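Local coordinates for protein beta-glucanase (Clostridium thermocellum, PDB 3WVJ) that hydrolyses mixed-linkage beta-1,3-1,4-glucans such as lichenan, as an endo-acting glycoside hydrolase family 16 enzyme with a beta-jellyroll fold, at residues Lys46-Asp52 with Thr202-Tyr208; Tyr74-Arg80 with Thr148-Arg154. All blocks are in the same frame, centred on the assembly; numbering follows the deposited sequence.

Contact 1 of 2, residues Lys46-Asp52 with Thr202-Tyr208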
loop_
_atom_site.group_PDB
_atom_site.type_symbol
_atom_site.label_atom_id
_atom_site.label_comp_id
_atom_site.label_asym_id
_atom_site.label_seq_id
_atom_site.Cartn_x
_atom_site.Cartn_y
_atom_site.Cartn_z
ATOM N N LYS A 46 11.983 -11.575 -1.275
ATOM C CA LYS A 46 10.827 -10.630 -1.459
ATOM C C LYS A 46 9.416 -11.221 -1.470
ATOM O O LYS A 46 9.239 -12.415 -1.668
ATOM C CB LYS A 46 11.112 -9.713 -2.648
ATOM C CG LYS A 46 12.501 -9.123 -2.422
ATOM C CD LYS A 46 13.211 -8.777 -3.661
ATOM C CE LYS A 46 14.697 -8.699 -3.283
ATOM N NZ LYS A 46 15.487 -8.777 -4.520
ATOM N N MET A 47 8.430 -10.392 -1.116
ATOM C CA MET A 47 7.067 -10.729 -1.331
ATOM C C MET A 47 6.720 -10.125 -2.687
ATOM O O MET A 47 7.098 -8.957 -3.003
ATOM C CB MET A 47 6.231 -10.172 -0.194
ATOM C CG MET A 47 4.758 -10.495 -0.311
ATOM S SD MET A 47 3.870 -9.281 -1.331
ATOM C CE MET A 47 3.581 -7.955 -0.166
ATOM N N ILE A 48 6.060 -10.906 -3.538
ATOM C CA ILE A 48 5.755 -10.461 -4.908
ATOM C C ILE A 48 4.220 -10.388 -5.049
ATOM O O ILE A 48 3.517 -11.297 -4.623
ATOM C CB ILE A 48 6.422 -11.399 -5.908
ATOM C CG1 ILE A 48 7.901 -11.353 -5.611
ATOM C CG2 ILE A 48 6.199 -10.938 -7.327
ATOM C CD1 ILE A 48 8.729 -11.555 -6.823
ATOM N N LEU A 49 3.703 -9.250 -5.527
ATOM C CA LEU A 49 2.328 -9.168 -5.931
ATOM C C LEU A 49 2.308 -9.200 -7.437
ATOM O O LEU A 49 3.047 -8.450 -8.084
ATOM C CB LEU A 49 1.675 -7.822 -5.473
ATOM C CG LEU A 49 1.621 -7.582 -3.969
ATOM C CD1 LEU A 49 0.861 -6.240 -3.763
ATOM C CD2 LEU A 49 0.870 -8.696 -3.271
ATOM N N THR A 50 1.500 -10.091 -8.009
ATOM C CA THR A 50 1.482 -10.257 -9.471
ATOM C C THR A 50 0.085 -10.022 -9.993
ATOM O O THR A 50 -0.853 -10.709 -9.592
ATOM C CB THR A 50 1.987 -11.645 -9.924
ATOM O OG1 THR A 50 3.298 -11.856 -9.385
ATOM C CG2 THR A 50 2.077 -11.716 -11.443
ATOM N N LEU A 51 -0.029 -9.008 -10.842
ATOM C CA LEU A 51 -1.245 -8.680 -11.560
ATOM C C LEU A 51 -1.153 -9.450 -12.855
ATOM O O LEU A 51 -0.145 -9.398 -13.593
ATOM C CB LEU A 51 -1.274 -7.224 -11.862
ATOM C CG LEU A 51 -2.265 -6.714 -12.917
ATOM C CD1 LEU A 51 -3.667 -7.113 -12.535
ATOM C CD2 LEU A 51 -2.186 -5.198 -13.020
ATOM N N ASP A 52 -2.195 -10.206 -13.110
ATOM C CA ASP A 52 -2.234 -11.121 -14.229
ATOM C C ASP A 52 -3.679 -11.259 -14.678
ATOM O O ASP A 52 -4.637 -10.875 -13.961
ATOM C CB ASP A 52 -1.589 -12.462 -13.853
ATOM C CG ASP A 52 -1.157 -13.270 -15.076
ATOM O OD1 ASP A 52 -1.154 -12.806 -16.242
ATOM O OD2 ASP A 52 -0.835 -14.431 -14.880
ATOM N N THR A 202 0.084 -7.835 -19.076
ATOM C CA THR A 202 0.372 -8.739 -17.942
ATOM C C THR A 202 1.561 -9.667 -18.319
ATOM O O THR A 202 1.980 -9.691 -19.471
ATOM C CB THR A 202 -0.854 -9.592 -17.614
ATOM O OG1 THR A 202 -1.295 -10.194 -18.811
ATOM C CG2 THR A 202 -2.034 -8.689 -17.119
ATOM N N PRO A 203 2.178 -10.350 -17.330
ATOM C CA PRO A 203 2.058 -10.119 -15.883
ATOM C C PRO A 203 2.762 -8.813 -15.593
ATOM O O PRO A 203 3.570 -8.374 -16.407
ATOM C CB PRO A 203 2.870 -11.302 -15.273
ATOM C CG PRO A 203 3.690 -11.819 -16.401
ATOM C CD PRO A 203 2.883 -11.613 -17.631
ATOM N N LEU A 204 2.466 -8.215 -14.453
ATOM C CA LEU A 204 3.169 -7.075 -13.870
ATOM C C LEU A 204 3.360 -7.431 -12.388
ATOM O O LEU A 204 2.521 -8.107 -11.833
ATOM C CB LEU A 204 2.266 -5.832 -13.911
ATOM C CG LEU A 204 2.120 -5.206 -15.299
ATOM C CD1 LEU A 204 1.076 -4.084 -15.355
ATOM C CD2 LEU A 204 3.461 -4.682 -15.795
ATOM N N GLN A 205 4.408 -6.944 -11.737
ATOM C CA GLN A 205 4.631 -7.244 -10.319
ATOM C C GLN A 205 5.245 -6.073 -9.589
ATOM O O GLN A 205 5.996 -5.285 -10.153
ATOM C CB GLN A 205 5.563 -8.446 -10.095
ATOM C CG GLN A 205 5.635 -9.464 -11.207
ATOM C CD GLN A 205 6.720 -10.523 -10.992
ATOM O OE1 GLN A 205 7.909 -10.225 -11.071
ATOM N NE2 GLN A 205 6.294 -11.779 -10.680
ATOM N N ALA A 206 4.928 -6.000 -8.313
ATOM C CA ALA A 206 5.546 -5.092 -7.380
ATOM C C ALA A 206 6.194 -6.042 -6.361
ATOM O O ALA A 206 5.646 -7.098 -6.031
ATOM C CB ALA A 206 4.463 -4.228 -6.684
ATOM N N GLU A 207 7.318 -5.612 -5.810
ATOM C CA GLU A 207 8.108 -6.451 -4.898
ATOM C C GLU A 207 8.414 -5.692 -3.621
ATOM O O GLU A 207 8.618 -4.471 -3.618
ATOM C CB GLU A 207 9.363 -6.881 -5.609
ATOM C CG GLU A 207 9.159 -7.308 -7.055
ATOM C CD GLU A 207 10.433 -7.922 -7.612
ATOM O OE1 GLU A 207 11.444 -7.897 -6.898
ATOM O OE2 GLU A 207 10.439 -8.450 -8.733
ATOM N N TYR A 208 8.374 -6.400 -2.508
ATOM C CA TYR A 208 8.515 -5.772 -1.192
ATOM C C TYR A 208 9.563 -6.561 -0.442
ATOM O O TYR A 208 9.483 -7.757 -0.437
ATOM C CB TYR A 208 7.165 -5.839 -0.450
ATOM C CG TYR A 208 6.005 -5.124 -1.189
ATOM C CD1 TYR A 208 5.576 -3.869 -0.770
ATOM C CD2 TYR A 208 5.381 -5.683 -2.320
ATOM C CE1 TYR A 208 4.554 -3.202 -1.422
ATOM C CE2 TYR A 208 4.387 -4.997 -3.017
ATOM C CZ TYR A 208 3.954 -3.757 -2.526
ATOM O OH TYR A 208 2.965 -2.997 -3.108
#
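M47, L49 and L51 pair with Y208, A206 and L204 as antiparallel hydrogen-bonded pairs, while I48 faces E207 and T50 faces Q205 in the non-hydrogen-bonded positions between them. The short strand axes approach to 4.6 Å with their directions 159° apart. Six backbone bonds join the two strands, from M47 N to Y208 O at 2.9 Å through to L204 N to L51 O at 3.0 Å. At the 202-203 end a cis peptide bond precedes P203, and the CB of T202 packs against D52 OD1.

Side chains alternate between two unlike faces. M47, L49, L51, L204, A206 and Y208 form the apolar one. The Y208 ring lies alongside M47, whose chain bends beyond CG and brings CE to 3.6 Å from Y208 CD2; its sulfur stands obliquely off the ring in a Met-aromatic contact. Farther along the same ring, L49 CD1 meets Y208 CE2 at 3.8 Å. A tyrosine suits this place because its long flat ring spans two apolar neighbours while its hydroxyl reaches the carbonyl O of S92. L51 CD2 and L204 CD1 touch more lightly, at 4.2 Å.

The other face, with I48, T50, Q205 and E207, is more polar; apart from buried I48 its residues are at least partly exposed. T50 turns OG1 anti to its carbonyl carbon (chi1 -56°), where Q205 NE2 donates to it over 3.3 Å, 21° out of the amide plane; the same amide rests on I48 CG2. E207 lies beside I48, with its carboxylate near the CD methylene of K46, whose extended chain carries the ammonium onward.

Strand 40-43 flanks 46-52 on its other edge, and the apolar face packs on M183 and L185 of strand 179-187, as expected between the layers of a jellyroll sandwich.

Contact 2 of 2, residues Tyr74-Arg80 with Thr148-Arg154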
loop_
_atom_site.group_PDB
_atom_site.type_symbol
_atom_site.label_atom_id
_atom_site.label_comp_id
_atom_site.label_asym_id
_atom_site.label_seq_id
_atom_site.Cartn_x
_atom_site.Cartn_y
_atom_site.Cartn_z
ATOM N N TYR A 74 -0.672 5.128 16.304
ATOM C CA TYR A 74 0.362 6.169 16.051
ATOM C C TYR A 74 1.803 5.607 16.010
ATOM O O TYR A 74 2.096 4.594 16.642
ATOM C CB TYR A 74 0.256 7.285 17.072
ATOM C CG TYR A 74 -1.086 7.940 16.993
ATOM C CD1 TYR A 74 -1.569 8.424 15.777
ATOM C CD2 TYR A 74 -1.916 8.036 18.132
ATOM C CE1 TYR A 74 -2.817 9.052 15.689
ATOM C CE2 TYR A 74 -3.166 8.659 18.048
ATOM C CZ TYR A 74 -3.608 9.137 16.833
ATOM O OH TYR A 74 -4.833 9.735 16.733
ATOM N N GLY A 75 2.690 6.252 15.263
ATOM C CA GLY A 75 4.069 5.773 15.141
ATOM C C GLY A 75 4.562 5.816 13.700
ATOM O O GLY A 75 3.892 6.389 12.816
ATOM N N TYR A 76 5.725 5.179 13.474
ATOM C CA TYR A 76 6.442 5.237 12.181
ATOM C C TYR A 76 6.340 3.922 11.427
ATOM O O TYR A 76 6.708 2.839 11.955
ATOM C CB TYR A 76 7.918 5.661 12.341
ATOM C CG TYR A 76 8.658 5.726 11.020
ATOM C CD1 TYR A 76 8.258 6.630 9.985
ATOM C CD2 TYR A 76 9.710 4.859 10.767
ATOM C CE1 TYR A 76 8.931 6.670 8.780
ATOM C CE2 TYR A 76 10.382 4.891 9.563
ATOM C CZ TYR A 76 10.000 5.781 8.571
ATOM O OH TYR A 76 10.727 5.758 7.369
ATOM N N TYR A 77 5.806 4.029 10.202
ATOM C CA TYR A 77 5.554 2.881 9.345
ATOM C C TYR A 77 6.558 2.942 8.196
ATOM O O TYR A 77 6.722 3.999 7.552
ATOM C CB TYR A 77 4.141 2.909 8.783
ATOM C CG TYR A 77 3.016 2.732 9.783
ATOM C CD1 TYR A 77 2.223 1.559 9.775
ATOM C CD2 TYR A 77 2.732 3.727 10.719
ATOM C CE1 TYR A 77 1.177 1.408 10.681
ATOM C CE2 TYR A 77 1.687 3.611 11.602
ATOM C CZ TYR A 77 0.915 2.452 11.592
ATOM O OH TYR A 77 -0.131 2.358 12.460
ATOM N N GLU A 78 7.252 1.830 7.940
ATOM C CA GLU A 78 8.185 1.863 6.817
ATOM C C GLU A 78 8.112 0.629 5.961
ATOM O O GLU A 78 8.065 -0.481 6.479
ATOM C CB GLU A 78 9.607 2.076 7.322
ATOM C CG GLU A 78 10.609 2.277 6.216
ATOM C CD GLU A 78 11.997 2.527 6.754
ATOM O OE1 GLU A 78 12.308 3.699 7.081
ATOM O OE2 GLU A 78 12.790 1.577 6.833
ATOM N N VAL A 79 8.130 0.830 4.656
ATOM C CA VAL A 79 8.195 -0.256 3.712
ATOM C C VAL A 79 9.479 -0.088 2.896
ATOM O O VAL A 79 9.889 1.032 2.625
ATOM C CB VAL A 79 6.922 -0.257 2.806
ATOM C CG1 VAL A 79 6.824 1.006 1.901
ATOM C CG2 VAL A 79 6.845 -1.525 1.988
ATOM N N ARG A 80 10.106 -1.178 2.489
ATOM C CA ARG A 80 11.119 -1.162 1.436
ATOM C C ARG A 80 10.562 -1.988 0.266
ATOM O O ARG A 80 10.154 -3.142 0.466
ATOM C CB ARG A 80 12.468 -1.737 1.928
ATOM C CG ARG A 80 13.473 -1.995 0.790
ATOM C CD ARG A 80 14.823 -2.502 1.340
ATOM N NE ARG A 80 15.649 -1.321 1.372
ATOM C CZ ARG A 80 16.482 -0.945 0.419
ATOM N NH1 ARG A 80 16.769 -1.728 -0.614
ATOM N NH2 ARG A 80 17.066 0.221 0.546
ATOM N N THR A 148 13.209 2.768 0.360
ATOM C CA THR A 148 12.283 2.702 1.487
ATOM C C THR A 148 11.408 3.945 1.502
ATOM O O THR A 148 11.829 5.016 1.026
ATOM C CB THR A 148 12.993 2.617 2.824
ATOM O OG1 THR A 148 13.515 3.918 3.079
ATOM C CG2 THR A 148 14.118 1.592 2.786
ATOM N N TYR A 149 10.188 3.774 2.012
ATOM C CA TYR A 149 9.138 4.813 2.010
ATOM C C TYR A 149 8.420 4.607 3.321
ATOM O O TYR A 149 8.376 3.472 3.857
ATOM C CB TYR A 149 8.115 4.617 0.888
ATOM C CG TYR A 149 8.724 4.548 -0.493
ATOM C CD1 TYR A 149 8.938 5.713 -1.245
ATOM C CD2 TYR A 149 9.123 3.331 -1.028
ATOM C CE1 TYR A 149 9.518 5.651 -2.504
ATOM C CE2 TYR A 149 9.689 3.266 -2.259
ATOM C CZ TYR A 149 9.881 4.426 -2.997
ATOM O OH TYR A 149 10.445 4.347 -4.231
ATOM N N GLY A 150 7.844 5.671 3.861
ATOM C CA GLY A 150 7.267 5.546 5.208
ATOM C C GLY A 150 6.519 6.792 5.602
ATOM O O GLY A 150 6.617 7.796 4.900
ATOM N N PHE A 151 5.772 6.710 6.715
ATOM C CA PHE A 151 5.139 7.873 7.339
ATOM C C PHE A 151 5.150 7.754 8.851
ATOM O O PHE A 151 4.969 6.642 9.396
ATOM C CB PHE A 151 3.718 8.065 6.849
ATOM C CG PHE A 151 2.893 6.808 6.815
ATOM C CD1 PHE A 151 2.088 6.436 7.908
ATOM C CD2 PHE A 151 2.875 6.000 5.674
ATOM C CE1 PHE A 151 1.297 5.295 7.881
ATOM C CE2 PHE A 151 2.109 4.839 5.659
ATOM C CZ PHE A 151 1.313 4.478 6.756
ATOM N N GLU A 152 5.406 8.853 9.551
ATOM C CA GLU A 152 5.151 8.886 10.994
ATOM C C GLU A 152 3.764 9.487 11.096
ATOM O O GLU A 152 3.533 10.636 10.702
ATOM C CB GLU A 152 6.153 9.701 11.795
ATOM C CG GLU A 152 5.902 9.576 13.324
ATOM C CD GLU A 152 6.554 10.652 14.203
ATOM O OE1 GLU A 152 6.607 11.835 13.809
ATOM O OE2 GLU A 152 7.017 10.348 15.323
ATOM N N TRP A 153 2.852 8.689 11.619
ATOM C CA TRP A 153 1.485 9.060 11.899
ATOM C C TRP A 153 1.329 9.418 13.354
ATOM O O TRP A 153 1.674 8.619 14.265
ATOM C CB TRP A 153 0.571 7.907 11.542
ATOM C CG TRP A 153 -0.896 8.067 11.871
ATOM C CD1 TRP A 153 -1.698 9.231 11.810
ATOM C CD2 TRP A 153 -1.819 6.990 12.231
ATOM N NE1 TRP A 153 -3.011 8.941 12.139
ATOM C CE2 TRP A 153 -3.146 7.620 12.425
ATOM C CE3 TRP A 153 -1.667 5.625 12.490
ATOM C CZ2 TRP A 153 -4.261 6.881 12.831
ATOM C CZ3 TRP A 153 -2.793 4.893 12.866
ATOM C CH2 TRP A 153 -4.055 5.499 13.034
ATOM N N ARG A 154 0.777 10.608 13.583
ATOM C CA ARG A 154 0.566 11.149 14.922
ATOM C C ARG A 154 -0.812 11.807 14.992
ATOM O O ARG A 154 -1.494 11.976 13.967
ATOM C CB ARG A 154 1.685 12.134 15.318
ATOM C CG ARG A 154 3.067 11.520 15.507
ATOM C CD ARG A 154 3.196 10.812 16.855
ATOM N NE ARG A 154 4.246 9.809 16.806
ATOM C CZ ARG A 154 4.328 8.767 17.647
ATOM N NH1 ARG A 154 3.396 8.618 18.609
ATOM N NH2 ARG A 154 5.319 7.867 17.534
HETATM O O HOH W 1 11.934 5.962 4.313
#
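T148 opens the segment against R80, its methyl CG2 lying 3.6 Å from R80 NE, while its OG1 shares a water with Y76 OH, to which the water donates. Y76 OH in turn donates a hydrogen bond to E78 OE1 over 2.6 Å, onto that oxygen's anti lone pair, and Y210 holds the other carboxylate oxygen, so the buried acid is well satisfied. Y149 and V79 exchange two 2.8 Å backbone bonds, V79 N to Y149 O and Y149 N to V79 O, and V79 CG1 packs on Y149 CB. G150 has only hydrogens where it faces Y76, so Y76 OH can lie 4.1 Å from G150 CA; glycine suits the place.

F151 holds its ring between backbone N and carbonyl carbon (chi1 46°), which lays one face under Y77 CB in a CH-pi contact, 4.0 Å from CB to the F151 centroid. F151 and W153 turn their side chains onto I108 of strand 106-113, consistent with the packing between layers of the jellyroll. E152 CG rests on G75 O; E152 OE2 takes R154 NE at 3.2 Å in a salt bridge, and OE1 bonds to the hydroxyl of Y157. W153 offers a face to the edge of Y74 in a T-shaped stack, planes at 64°, and its edge to Y77 OH, which is hydrogen-bonded to G73 O, while NE1 is bound by P175 O. R154 folds back at chi2 (-78°), spreading its guanidinium face over the Y74-G75 peptide, with G75 N beneath its centre; the backbone angles of G75 call for glycine, and R154 NH2 is held by P215 O.

Strand 204-214 ties the two contacts together: its early part pairs with 46-52 in contact 1, and it also neighbours strand 75-82, the first strand of contact 2. The contact centres lie 22 Å apart, on opposite sides of the chain's centre, yet they meet where Y208 CD1 packs on V79 CG2 at 3.8 Å. In chain order 46-52 comes first, then 74-80 and 148-154, and finally 202-208, so contact 1 brackets contact 2 in sequence. Residues far apart in the chain thus become neighbours across one sheet layer, an arrangement consistent with the jellyroll of family 16, in which late strands return to sit beside early ones.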